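Local atomic coordinates of Mn transporter subunit (Synechocystis sp. PCC 6803, PDB entry 3UJP), a protein that binds manganese and probably delivers it, as the solute-binding subunit, to an ABC-type manganese uptake transporter. Residues Asp51-Glu56 and Glu152-Asn157; Gly267-Asp272 and Glu289-Val294; Leu35-Val40 and Asn90-Phe95; Ile212-Ile217 and Gln229-Glu234. All coordinates share one frame; numbering follows the deposited sequence.

Contact 1: Asp51-Glu56 and Glu152-Asn157; sequences DKLVVE and ELDPDN. With ZN (zinc ion), chain H.
Apolar contact between L53 and L153 joins segment 51-56 to the last turn of helix 136-153. CD1 of L53 lies 4.2 Å from CD2 of L153, and the two branched ends pass at a slant. The other methyl of L53, CD2, runs past the carboxylate of D154, 3.8 Å from its OD2. Each methyl of L53 thus has its own partner at the helix end.

K52 makes a van der Waals touch: its CD rests 4.1 Å from CG of N157, in the carboxamide. A bend at chi2 (-55°) sets CD there, and a second at chi4 (-57°) turns the ammonium group back toward D51.

The polar bonds stay within each segment. K52 NZ forms a salt bridge with OD1 of D51 at 3.0 Å, meeting that oxygen almost along its C-O bond. Within 152-157, N157 ND2 gives a weak bond to D154 OD2, and N157 N bonds to D154 O at 3.2 Å. These two bonds close the turn that follows the helix.

A zinc ion is bound by D51, with OD2 at 2.5 Å and OD1 at 2.6 Å. E30 of a third subunit also binds this ion, so the metal joins two copies of the protein.

The contact lies at the outer end of its lobe. Y161 of helix 158-183 touches K52, L53 and D154, while V34 of strand 33-36 packs on both leucines. Strand 54-57 is the edge strand of the four-stranded parallel sheet, with 33-36 as its neighbour.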
# COMPACT_ATOMS: atom_id res chain seq x y z
N ASP A 51 -1.23 -0.66 -8.88
CA ASP A 51 -1.30 -1.45 -7.68
C ASP A 51 -0.65 -2.82 -7.87
O ASP A 51 -0.66 -3.64 -6.94
CB ASP A 51 -2.74 -1.53 -7.13
CG ASP A 51 -3.78 -1.81 -8.20
OD1 ASP A 51 -3.52 -2.54 -9.17
OD2 ASP A 51 -4.91 -1.31 -8.05
N LYS A 52 -0.04 -3.02 -9.05
CA LYS A 52 0.73 -4.25 -9.36
C LYS A 52 2.12 -4.44 -8.70
O LYS A 52 2.51 -5.57 -8.45
CB LYS A 52 0.88 -4.44 -10.87
CG LYS A 52 -0.42 -4.52 -11.60
CD LYS A 52 -1.30 -5.61 -11.03
CE LYS A 52 -2.68 -5.64 -11.67
NZ LYS A 52 -3.38 -4.32 -11.53
N LEU A 53 2.88 -3.36 -8.46
CA LEU A 53 4.11 -3.40 -7.66
C LEU A 53 3.96 -2.42 -6.51
O LEU A 53 2.98 -1.67 -6.42
CB LEU A 53 5.34 -2.98 -8.48
CG LEU A 53 5.65 -3.75 -9.76
CD1 LEU A 53 6.97 -3.31 -10.38
CD2 LEU A 53 5.66 -5.26 -9.53
N VAL A 54 4.94 -2.42 -5.62
CA VAL A 54 4.88 -1.50 -4.49
C VAL A 54 6.12 -0.64 -4.47
O VAL A 54 7.21 -1.09 -4.13
CB VAL A 54 4.63 -2.21 -3.12
CG1 VAL A 54 4.98 -3.67 -3.18
CG2 VAL A 54 5.36 -1.49 -1.99
N VAL A 55 5.94 0.61 -4.87
CA VAL A 55 7.04 1.50 -5.13
C VAL A 55 7.35 2.29 -3.90
O VAL A 55 6.43 2.75 -3.21
CB VAL A 55 6.68 2.47 -6.19
CG1 VAL A 55 7.84 3.41 -6.40
CG2 VAL A 55 6.32 1.72 -7.45
N GLU A 56 8.63 2.47 -3.63
CA GLU A 56 9.03 3.20 -2.45
C GLU A 56 10.28 4.00 -2.76
O GLU A 56 11.01 3.68 -3.68
CB GLU A 56 9.28 2.21 -1.33
CG GLU A 56 9.50 2.81 0.03
CD GLU A 56 9.77 1.73 1.06
OE1 GLU A 56 9.77 0.53 0.65
OE2 GLU A 56 9.98 2.06 2.25
N GLU A 152 10.22 -7.22 -17.56
CA GLU A 152 11.23 -8.21 -17.21
C GLU A 152 11.13 -8.55 -15.75
O GLU A 152 11.17 -9.72 -15.38
CB GLU A 152 12.63 -7.72 -17.53
CG GLU A 152 12.80 -7.31 -18.97
CD GLU A 152 14.15 -6.65 -19.20
OE1 GLU A 152 14.96 -6.67 -18.25
OE2 GLU A 152 14.40 -6.12 -20.31
N LEU A 153 11.00 -7.54 -14.90
CA LEU A 153 10.81 -7.83 -13.47
C LEU A 153 9.61 -8.76 -13.23
O LEU A 153 9.76 -9.82 -12.60
CB LEU A 153 10.67 -6.57 -12.61
CG LEU A 153 10.71 -7.01 -11.12
CD1 LEU A 153 12.12 -7.49 -10.73
CD2 LEU A 153 10.19 -5.98 -10.11
N ASP A 154 8.44 -8.36 -13.74
CA ASP A 154 7.16 -9.05 -13.52
C ASP A 154 6.42 -9.23 -14.82
O ASP A 154 5.43 -8.55 -15.07
CB ASP A 154 6.27 -8.25 -12.57
CG ASP A 154 5.13 -9.09 -11.96
OD1 ASP A 154 4.85 -10.21 -12.46
OD2 ASP A 154 4.52 -8.60 -10.97
N PRO A 155 6.86 -10.18 -15.65
CA PRO A 155 6.27 -10.37 -16.97
C PRO A 155 4.81 -10.83 -16.88
O PRO A 155 4.07 -10.66 -17.86
CB PRO A 155 7.15 -11.47 -17.58
CG PRO A 155 7.65 -12.24 -16.40
CD PRO A 155 7.86 -11.22 -15.32
N ASP A 156 4.41 -11.40 -15.74
CA ASP A 156 3.02 -11.82 -15.55
C ASP A 156 2.05 -10.65 -15.82
O ASP A 156 1.04 -10.80 -16.51
CB ASP A 156 2.81 -12.39 -14.13
CG ASP A 156 3.56 -13.70 -13.87
OD1 ASP A 156 4.09 -14.30 -14.84
OD2 ASP A 156 3.62 -14.13 -12.70
N ASN A 157 2.38 -9.49 -15.28
CA ASN A 157 1.51 -8.33 -15.34
C ASN A 157 1.84 -7.32 -16.43
O ASN A 157 1.28 -6.24 -16.46
CB ASN A 157 1.51 -7.64 -13.98
CG ASN A 157 0.94 -8.52 -12.90
OD1 ASN A 157 -0.06 -9.20 -13.10
ND2 ASN A 157 1.60 -8.54 -11.75
ZN ZN H . -6.02 -2.52 -9.91

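Contact 2: Gly267-Asp272 and Glu289-Val294; sequences GNLYVD and EYDARV. With MN (manganese (II) ion), chain D.
D291 points its carboxylate from helix 289-294 at the backbone where strand 267-269 ends. Y270 N donates to D291 OD2 at 2.9 Å, and the bond is nearly straight at 171°. It uses the syn lone pair, so the other oxygen, OD1, lies on the same side and faces Y270 O. That second pair is two acceptors and forms no hydrogen bond.

Y270 and Y290 meet beside this bond. Their rings cross at a slant, with planes at 75° and centroids 5.8 Å apart. CE2 of Y290 approaches CE1 of Y270 to 3.9 Å. The first torsion of Y290 sets CG anti to the backbone N (-173°), which sends the ring out from the helix toward Y270. N268 O sits at the edge of the Y290 ring, while CG1 of V294 lies over one face of that ring, toward its rim. The other methyl of V294, CG2, meets CD2 of L269 at 3.6 Å, the two side chains running past each other in opposite directions.

With an alanine here in place of D291, Y270 N would probably lose its acceptor and the chain after the strand would be less firmly tied to the helix.

D272, two residues beyond Y270, binds the manganese through OD2 at 1.9 Å; H66, H131 and E197 complete the protein ligands. The contact places one buried carboxylate on a backbone N-H, with an aromatic pair and an aliphatic pair close by. One straight bond thus ties the helix to the chain two residues before a metal ligand; the rest is mainly apolar contact.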
# COMPACT_ATOMS: atom_id res chain seq x y z
N GLY A 267 8.78 32.17 -5.12
CA GLY A 267 9.13 31.21 -4.09
C GLY A 267 10.13 30.15 -4.53
O GLY A 267 11.23 30.45 -5.01
N ASN A 268 9.74 28.89 -4.35
CA ASN A 268 10.57 27.77 -4.72
C ASN A 268 9.99 27.07 -5.94
O ASN A 268 8.77 26.94 -6.04
CB ASN A 268 10.65 26.77 -3.57
CG ASN A 268 11.67 27.17 -2.52
OD1 ASN A 268 12.49 28.06 -2.73
ND2 ASN A 268 11.64 26.47 -1.38
N LEU A 269 10.86 26.66 -6.86
CA LEU A 269 10.49 25.79 -7.95
C LEU A 269 10.79 24.42 -7.41
O LEU A 269 11.46 24.30 -6.41
CB LEU A 269 11.35 26.08 -9.17
CG LEU A 269 11.19 27.52 -9.66
CD1 LEU A 269 12.12 27.86 -10.82
CD2 LEU A 269 9.74 27.73 -10.05
N TYR A 270 10.33 23.36 -8.06
CA TYR A 270 10.54 22.04 -7.53
C TYR A 270 11.24 21.15 -8.55
O TYR A 270 10.68 20.92 -9.60
CB TYR A 270 9.21 21.45 -7.13
CG TYR A 270 8.62 22.07 -5.87
CD1 TYR A 270 8.01 23.33 -5.88
CD2 TYR A 270 8.68 21.39 -4.64
CE1 TYR A 270 7.47 23.89 -4.72
CE2 TYR A 270 8.14 21.95 -3.47
CZ TYR A 270 7.54 23.19 -3.52
OH TYR A 270 7.01 23.73 -2.35
N VAL A 271 12.45 20.66 -8.27
CA VAL A 271 13.13 19.76 -9.21
C VAL A 271 13.51 18.40 -8.67
O VAL A 271 13.21 17.37 -9.28
CB VAL A 271 14.45 20.31 -9.75
CG1 VAL A 271 14.36 20.39 -11.24
CG2 VAL A 271 14.81 21.63 -9.12
N ASP A 272 14.22 18.41 -7.55
CA ASP A 272 14.84 17.21 -7.01
C ASP A 272 13.93 16.52 -6.01
O ASP A 272 14.30 15.49 -5.44
CB ASP A 272 16.19 17.55 -6.40
CG ASP A 272 17.24 17.98 -7.45
OD1 ASP A 272 17.05 17.75 -8.65
OD2 ASP A 272 18.29 18.53 -7.07
N GLU A 289 3.46 21.20 -14.53
CA GLU A 289 2.42 22.23 -14.44
C GLU A 289 2.80 23.40 -13.49
O GLU A 289 2.91 24.54 -13.92
CB GLU A 289 1.06 21.64 -14.00
CG GLU A 289 0.21 20.91 -15.04
CD GLU A 289 -1.30 20.90 -14.66
OE1 GLU A 289 -1.68 21.58 -13.68
OE2 GLU A 289 -2.10 20.21 -15.33
N TYR A 290 2.98 23.12 -12.20
CA TYR A 290 3.32 24.16 -11.23
C TYR A 290 4.52 24.98 -11.68
O TYR A 290 4.45 26.20 -11.78
CB TYR A 290 3.63 23.55 -9.85
CG TYR A 290 3.83 24.58 -8.74
CD1 TYR A 290 2.75 25.25 -8.18
CD2 TYR A 290 5.10 24.88 -8.26
CE1 TYR A 290 2.92 26.18 -7.17
CE2 TYR A 290 5.28 25.81 -7.25
CZ TYR A 290 4.18 26.46 -6.71
OH TYR A 290 4.35 27.39 -5.71
N ASP A 291 5.63 24.29 -11.93
CA ASP A 291 6.92 24.92 -12.21
C ASP A 291 6.84 25.99 -13.30
O ASP A 291 7.47 27.05 -13.19
CB ASP A 291 7.91 23.86 -12.65
CG ASP A 291 8.86 23.46 -11.55
OD1 ASP A 291 9.81 22.72 -11.87
OD2 ASP A 291 8.67 23.89 -10.38
N ALA A 292 6.09 25.69 -14.35
CA ALA A 292 5.99 26.58 -15.49
C ALA A 292 4.99 27.69 -15.20
O ALA A 292 5.24 28.86 -15.49
CB ALA A 292 5.60 25.80 -16.74
N ARG A 293 3.86 27.34 -14.61
CA ARG A 293 2.91 28.38 -14.27
C ARG A 293 3.60 29.47 -13.45
O ARG A 293 3.60 30.62 -13.86
CB ARG A 293 1.66 27.81 -13.59
CG ARG A 293 0.45 27.71 -14.54
CD ARG A 293 -0.53 26.60 -14.13
NE ARG A 293 -0.71 26.54 -12.69
CZ ARG A 293 -0.91 25.43 -11.98
NH1 ARG A 293 -1.05 25.49 -10.67
NH2 ARG A 293 -0.97 24.24 -12.59
N VAL A 294 4.24 29.14 -12.33
CA VAL A 294 4.76 30.19 -11.45
C VAL A 294 5.97 30.93 -12.03
O VAL A 294 6.34 32.01 -11.56
CB VAL A 294 5.05 29.72 -10.00
CG1 VAL A 294 3.93 28.82 -9.51
CG2 VAL A 294 6.37 29.01 -9.91
MN MN D . 19.62 18.99 -8.40

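Contact 3: Leu35-Val40 and Asn90-Phe95; sequences LTTFTV and NLERWF
T37 and E92 are brought together by their first torsions. In T37, OG1 sits between the backbone N and the carbonyl carbon (chi1 48°), which aims the hydroxyl at the loop 90-95. E92 has its CG in the same kind of position, and a bend at chi2 (-95°) turns the carboxylate across the threonine. T37 OG1 donates to E92 OE1 at 2.7 Å, coming from above the carboxylate plane, 39° out of it. The other oxygen, OE2, accepts from G88 N, so both carboxylate oxygens have a partner. A glutamine in place of E92 would probably lose the charge shared between these two donors and could leave one of them facing an amide nitrogen.

The methyl of T37, CG2, lies 4.0 Å from CH2 of W94 and 3.8 Å from CD1 of F95, at a slant to both rings. CB of E92 lies over one face of the W94 indole, toward its rim, while W94 NE1 bonds to I65 O.

F38 meets L91 at about a right angle, with CE2 3.4 Å from CD2 of the leucine. The same phenylalanine ring meets W133.

E92 to F95 form a type I turn. R93 makes a salt bridge with E220, consistent with an arginine that steadies the entrance to the metal site. The side chain of L91 comes within about 5 Å of the manganese. The contact joins two loops at the C-terminal ends of parallel strands 33-36 and 83-86, beside the cleft between the two lobes, where solute-binding proteins of this family hold their metal.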
# COMPACT_ATOMS: atom_id res chain seq x y z
N LEU A 35 12.41 -0.07 -5.62
CA LEU A 35 12.97 1.03 -4.84
C LEU A 35 13.53 2.14 -5.74
O LEU A 35 14.22 1.86 -6.73
CB LEU A 35 14.07 0.51 -3.90
CG LEU A 35 14.05 1.21 -2.55
CD1 LEU A 35 12.86 0.69 -1.72
CD2 LEU A 35 15.37 1.05 -1.80
N THR A 36 13.23 3.40 -5.41
CA THR A 36 13.80 4.50 -6.17
C THR A 36 14.52 5.51 -5.29
O THR A 36 14.15 5.74 -4.14
CB THR A 36 12.78 5.23 -7.09
OG1 THR A 36 11.60 5.56 -6.35
CG2 THR A 36 12.41 4.37 -8.25
N THR A 37 15.53 6.13 -5.88
CA THR A 37 16.39 7.05 -5.18
C THR A 37 15.64 8.21 -4.55
O THR A 37 15.70 8.40 -3.32
CB THR A 37 17.49 7.54 -6.10
OG1 THR A 37 16.91 7.96 -7.35
CG2 THR A 37 18.41 6.39 -6.37
N PHE A 38 14.94 8.99 -5.37
CA PHE A 38 14.16 10.10 -4.84
C PHE A 38 12.69 10.11 -5.22
O PHE A 38 12.27 9.41 -6.15
CB PHE A 38 14.80 11.45 -5.18
CG PHE A 38 14.85 11.76 -6.64
CD1 PHE A 38 14.16 12.83 -7.16
CD2 PHE A 38 15.63 11.00 -7.49
CE1 PHE A 38 14.22 13.12 -8.48
CE2 PHE A 38 15.69 11.29 -8.81
CZ PHE A 38 14.99 12.36 -9.31
N THR A 39 11.93 10.90 -4.48
CA THR A 39 10.48 11.03 -4.62
C THR A 39 9.94 11.37 -6.00
O THR A 39 8.81 11.01 -6.31
CB THR A 39 10.00 12.16 -3.75
OG1 THR A 39 10.52 13.38 -4.29
CG2 THR A 39 10.47 11.97 -2.33
N VAL A 40 10.69 12.10 -6.82
CA VAL A 40 10.16 12.39 -8.15
C VAL A 40 10.12 11.09 -8.91
O VAL A 40 9.08 10.69 -9.42
CB VAL A 40 10.97 13.39 -8.92
CG1 VAL A 40 10.31 13.62 -10.25
CG2 VAL A 40 11.06 14.69 -8.15
N ASN A 90 25.11 10.35 -12.56
CA ASN A 90 25.72 10.80 -11.31
C ASN A 90 24.82 11.73 -10.47
O ASN A 90 25.31 12.60 -9.74
CB ASN A 90 27.06 11.48 -11.58
CG ASN A 90 28.00 11.43 -10.39
OD1 ASN A 90 27.92 10.53 -9.55
ND2 ASN A 90 28.90 12.40 -10.31
N LEU A 91 23.50 11.56 -10.59
CA LEU A 91 22.60 12.42 -9.84
C LEU A 91 22.78 12.07 -8.39
O LEU A 91 23.20 12.89 -7.57
CB LEU A 91 21.13 12.20 -10.24
CG LEU A 91 20.14 13.03 -9.44
CD1 LEU A 91 20.15 14.45 -9.91
CD2 LEU A 91 18.76 12.46 -9.54
N GLU A 92 22.44 10.84 -8.07
CA GLU A 92 22.62 10.35 -6.72
C GLU A 92 24.10 9.95 -6.59
O GLU A 92 24.52 8.89 -7.05
CB GLU A 92 21.63 9.21 -6.47
CG GLU A 92 21.49 8.25 -7.65
CD GLU A 92 20.33 8.57 -8.59
OE1 GLU A 92 19.26 8.94 -8.10
OE2 GLU A 92 20.48 8.40 -9.81
N ARG A 93 24.91 10.81 -6.00
CA ARG A 93 26.34 10.58 -5.96
C ARG A 93 26.67 9.42 -5.06
O ARG A 93 27.74 8.80 -5.19
CB ARG A 93 27.07 11.84 -5.50
CG ARG A 93 27.69 12.61 -6.66
CD ARG A 93 28.34 13.91 -6.24
NE ARG A 93 27.39 14.96 -5.86
CZ ARG A 93 27.26 15.44 -4.63
NH1 ARG A 93 28.01 14.95 -3.65
NH2 ARG A 93 26.38 16.40 -4.36
N TRP A 94 25.72 9.11 -4.17
CA TRP A 94 25.90 8.11 -3.11
C TRP A 94 25.50 6.70 -3.54
O TRP A 94 25.70 5.73 -2.81
CB TRP A 94 25.07 8.50 -1.88
CG TRP A 94 23.66 8.86 -2.24
CD1 TRP A 94 23.18 10.10 -2.54
CD2 TRP A 94 22.54 7.96 -2.37
NE1 TRP A 94 21.84 10.04 -2.84
CE2 TRP A 94 21.42 8.74 -2.75
CE3 TRP A 94 22.38 6.58 -2.19
CZ2 TRP A 94 20.17 8.18 -2.94
CZ3 TRP A 94 21.12 6.04 -2.39
CH2 TRP A 94 20.04 6.83 -2.76
N PHE A 95 24.93 6.59 -4.73
CA PHE A 95 24.34 5.34 -5.17
C PHE A 95 25.41 4.27 -5.35
O PHE A 95 25.35 3.25 -4.69
CB PHE A 95 23.52 5.53 -6.44
CG PHE A 95 22.60 4.40 -6.70
CD1 PHE A 95 21.49 4.21 -5.89
CD2 PHE A 95 22.86 3.50 -7.72
CE1 PHE A 95 20.63 3.14 -6.10
CE2 PHE A 95 22.01 2.43 -7.94
CZ PHE A 95 20.89 2.25 -7.13

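Contact 4: Ile212-Ile217 and Gln229-Glu234; sequences IYMWPI and QTVIEE
V231 on helix 229-234 faces the corner that the chain turns at M214; the CA atoms of these two residues are 6.2 Å apart, the nearest pair of the two segments.

CG2 of V231 lies 3.5 Å from Y213 O and 3.7 Å from M214 CA, so this methyl rests on the backbone of the corner. CG1 is anti to the backbone N (chi1 165°) and CG2 anti to the carbonyl carbon, and it is CG2 that reaches the corner. CG of M214 comes to 4.1 Å of the same methyl, the two side chains crossing at about a right angle.

I212 packs on the next turn of the helix. Both its CG2 and its CD1 lie 3.9 Å from CB of E234. OE2 of E234 has a weak hydrogen bond with N238.

Q254 of helix 252-256 touches both M214 and V231. I212 also makes backbone bonds with L193 and S195 of the neighbouring strand 192-195. Helix 225-236 follows strand 210-213 and packs on the corner at M214.

No hydrogen bond or salt bridge crosses between the two segments. They are held by apolar side chains and one methyl on the corner backbone; the carboxylate of E234 takes no part.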
# COMPACT_ATOMS: atom_id res chain seq x y z
N ILE A 212 19.76 31.28 -15.82
CA ILE A 212 20.75 31.94 -14.98
C ILE A 212 20.73 31.26 -13.61
O ILE A 212 19.74 31.34 -12.87
CB ILE A 212 20.48 33.45 -14.84
CG1 ILE A 212 20.23 34.08 -16.20
CG2 ILE A 212 21.67 34.14 -14.22
CD1 ILE A 212 19.99 35.56 -16.09
N TYR A 213 21.82 30.57 -13.27
CA TYR A 213 21.88 29.82 -12.02
C TYR A 213 22.97 30.31 -11.05
O TYR A 213 23.99 30.86 -11.48
CB TYR A 213 22.04 28.33 -12.31
CG TYR A 213 23.14 28.00 -13.29
CD1 TYR A 213 24.47 28.11 -12.92
CD2 TYR A 213 22.84 27.55 -14.57
CE1 TYR A 213 25.50 27.79 -13.80
CE2 TYR A 213 23.85 27.22 -15.48
CZ TYR A 213 25.19 27.35 -15.08
OH TYR A 213 26.22 27.02 -15.95
N MET A 214 22.74 30.12 -9.76
CA MET A 214 23.72 30.55 -8.75
C MET A 214 24.86 29.53 -8.63
O MET A 214 25.96 29.86 -8.16
CB MET A 214 23.04 30.80 -7.41
CG MET A 214 23.69 31.86 -6.59
SD MET A 214 22.47 32.58 -5.48
CE MET A 214 22.18 31.26 -4.30
N TRP A 215 24.58 28.29 -9.06
CA TRP A 215 25.58 27.23 -9.17
C TRP A 215 25.07 26.09 -10.07
O TRP A 215 23.90 25.71 -10.01
CB TRP A 215 25.99 26.69 -7.80
CG TRP A 215 24.91 26.00 -7.08
CD1 TRP A 215 24.54 24.72 -7.21
CD2 TRP A 215 24.03 26.57 -6.10
NE1 TRP A 215 23.50 24.43 -6.38
CE2 TRP A 215 23.17 25.56 -5.68
CE3 TRP A 215 23.92 27.84 -5.53
CZ2 TRP A 215 22.19 25.76 -4.71
CZ3 TRP A 215 22.95 28.04 -4.58
CH2 TRP A 215 22.10 27.01 -4.17
N PRO A 216 25.98 25.54 -10.89
CA PRO A 216 25.66 24.60 -11.96
C PRO A 216 24.83 23.45 -11.43
O PRO A 216 23.70 23.23 -11.91
CB PRO A 216 27.03 24.08 -12.39
CG PRO A 216 28.00 25.13 -12.00
CD PRO A 216 27.44 25.73 -10.74
N ILE A 217 25.40 22.74 -10.45
CA ILE A 217 24.84 21.52 -9.87
C ILE A 217 25.31 21.48 -8.41
O ILE A 217 26.03 22.35 -8.00
CB ILE A 217 25.36 20.32 -10.63
CG1 ILE A 217 24.45 19.10 -10.46
CG2 ILE A 217 26.78 20.05 -10.24
CD1 ILE A 217 24.94 17.88 -11.24
N GLN A 229 27.15 36.92 -6.85
CA GLN A 229 27.54 38.20 -7.44
C GLN A 229 27.27 38.22 -8.92
O GLN A 229 26.65 39.15 -9.43
CB GLN A 229 29.02 38.50 -7.18
CG GLN A 229 29.55 39.74 -7.89
CD GLN A 229 28.76 40.98 -7.52
OE1 GLN A 229 28.16 41.06 -6.44
NE2 GLN A 229 28.73 41.97 -8.43
N THR A 230 27.76 37.19 -9.61
CA THR A 230 27.52 37.01 -11.03
C THR A 230 26.03 37.04 -11.31
O THR A 230 25.59 37.61 -12.30
CB THR A 230 28.04 35.65 -11.52
OG1 THR A 230 29.48 35.61 -11.47
CG2 THR A 230 27.56 35.38 -12.95
N VAL A 231 25.26 36.42 -10.44
CA VAL A 231 23.82 36.43 -10.60
C VAL A 231 23.25 37.85 -10.40
O VAL A 231 22.31 38.25 -11.07
CB VAL A 231 23.15 35.46 -9.63
CG1 VAL A 231 21.66 35.74 -9.53
CG2 VAL A 231 23.42 34.03 -10.08
N ILE A 232 23.82 38.61 -9.47
CA ILE A 232 23.34 39.97 -9.24
C ILE A 232 23.59 40.85 -10.48
O ILE A 232 22.86 41.82 -10.72
CB ILE A 232 23.94 40.56 -7.93
CG1 ILE A 232 23.04 40.17 -6.76
CG2 ILE A 232 24.04 42.06 -8.00
CD1 ILE A 232 23.57 40.54 -5.40
N GLU A 233 24.57 40.49 -11.30
CA GLU A 233 24.88 41.30 -12.48
C GLU A 233 24.09 40.85 -13.70
O GLU A 233 23.62 41.69 -14.44
CB GLU A 233 26.38 41.35 -12.76
CG GLU A 233 26.98 40.18 -13.52
CD GLU A 233 28.49 40.06 -13.30
OE1 GLU A 233 29.00 40.69 -12.34
OE2 GLU A 233 29.17 39.34 -14.08
N GLU A 234 23.92 39.56 -13.88
CA GLU A 234 23.14 39.09 -15.00
C GLU A 234 21.71 39.56 -14.87
O GLU A 234 21.03 39.78 -15.85
CB GLU A 234 23.22 37.59 -15.16
CG GLU A 234 24.42 37.15 -15.96
CD GLU A 234 24.37 37.62 -17.39
OE1 GLU A 234 25.36 38.20 -17.87
OE2 GLU A 234 23.35 37.39 -18.03

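How the contacts relate
Contact 3 is fully buried, and contact 4 is buried too, though far from the chain's centre. Contacts 1 and 2 are partly buried. Contacts 1 and 3 share one parallel sheet: strands 54-57 and 33-36 are neighbours, and E56 O probably accepts from T36 N at 2.8 Å. Contact 2 reaches contact 3 by packing of D272 O on F38, near the manganese. Contact 4 touches none of the others. The chemistry differs with place. Contacts 2 and 3, nearer the metal site, each use a carboxylate to hold a hydrogen-bond donor. Contacts 1 and 4 have only van der Waals touch across the segments, but contact 1 adds an intersubunit zinc.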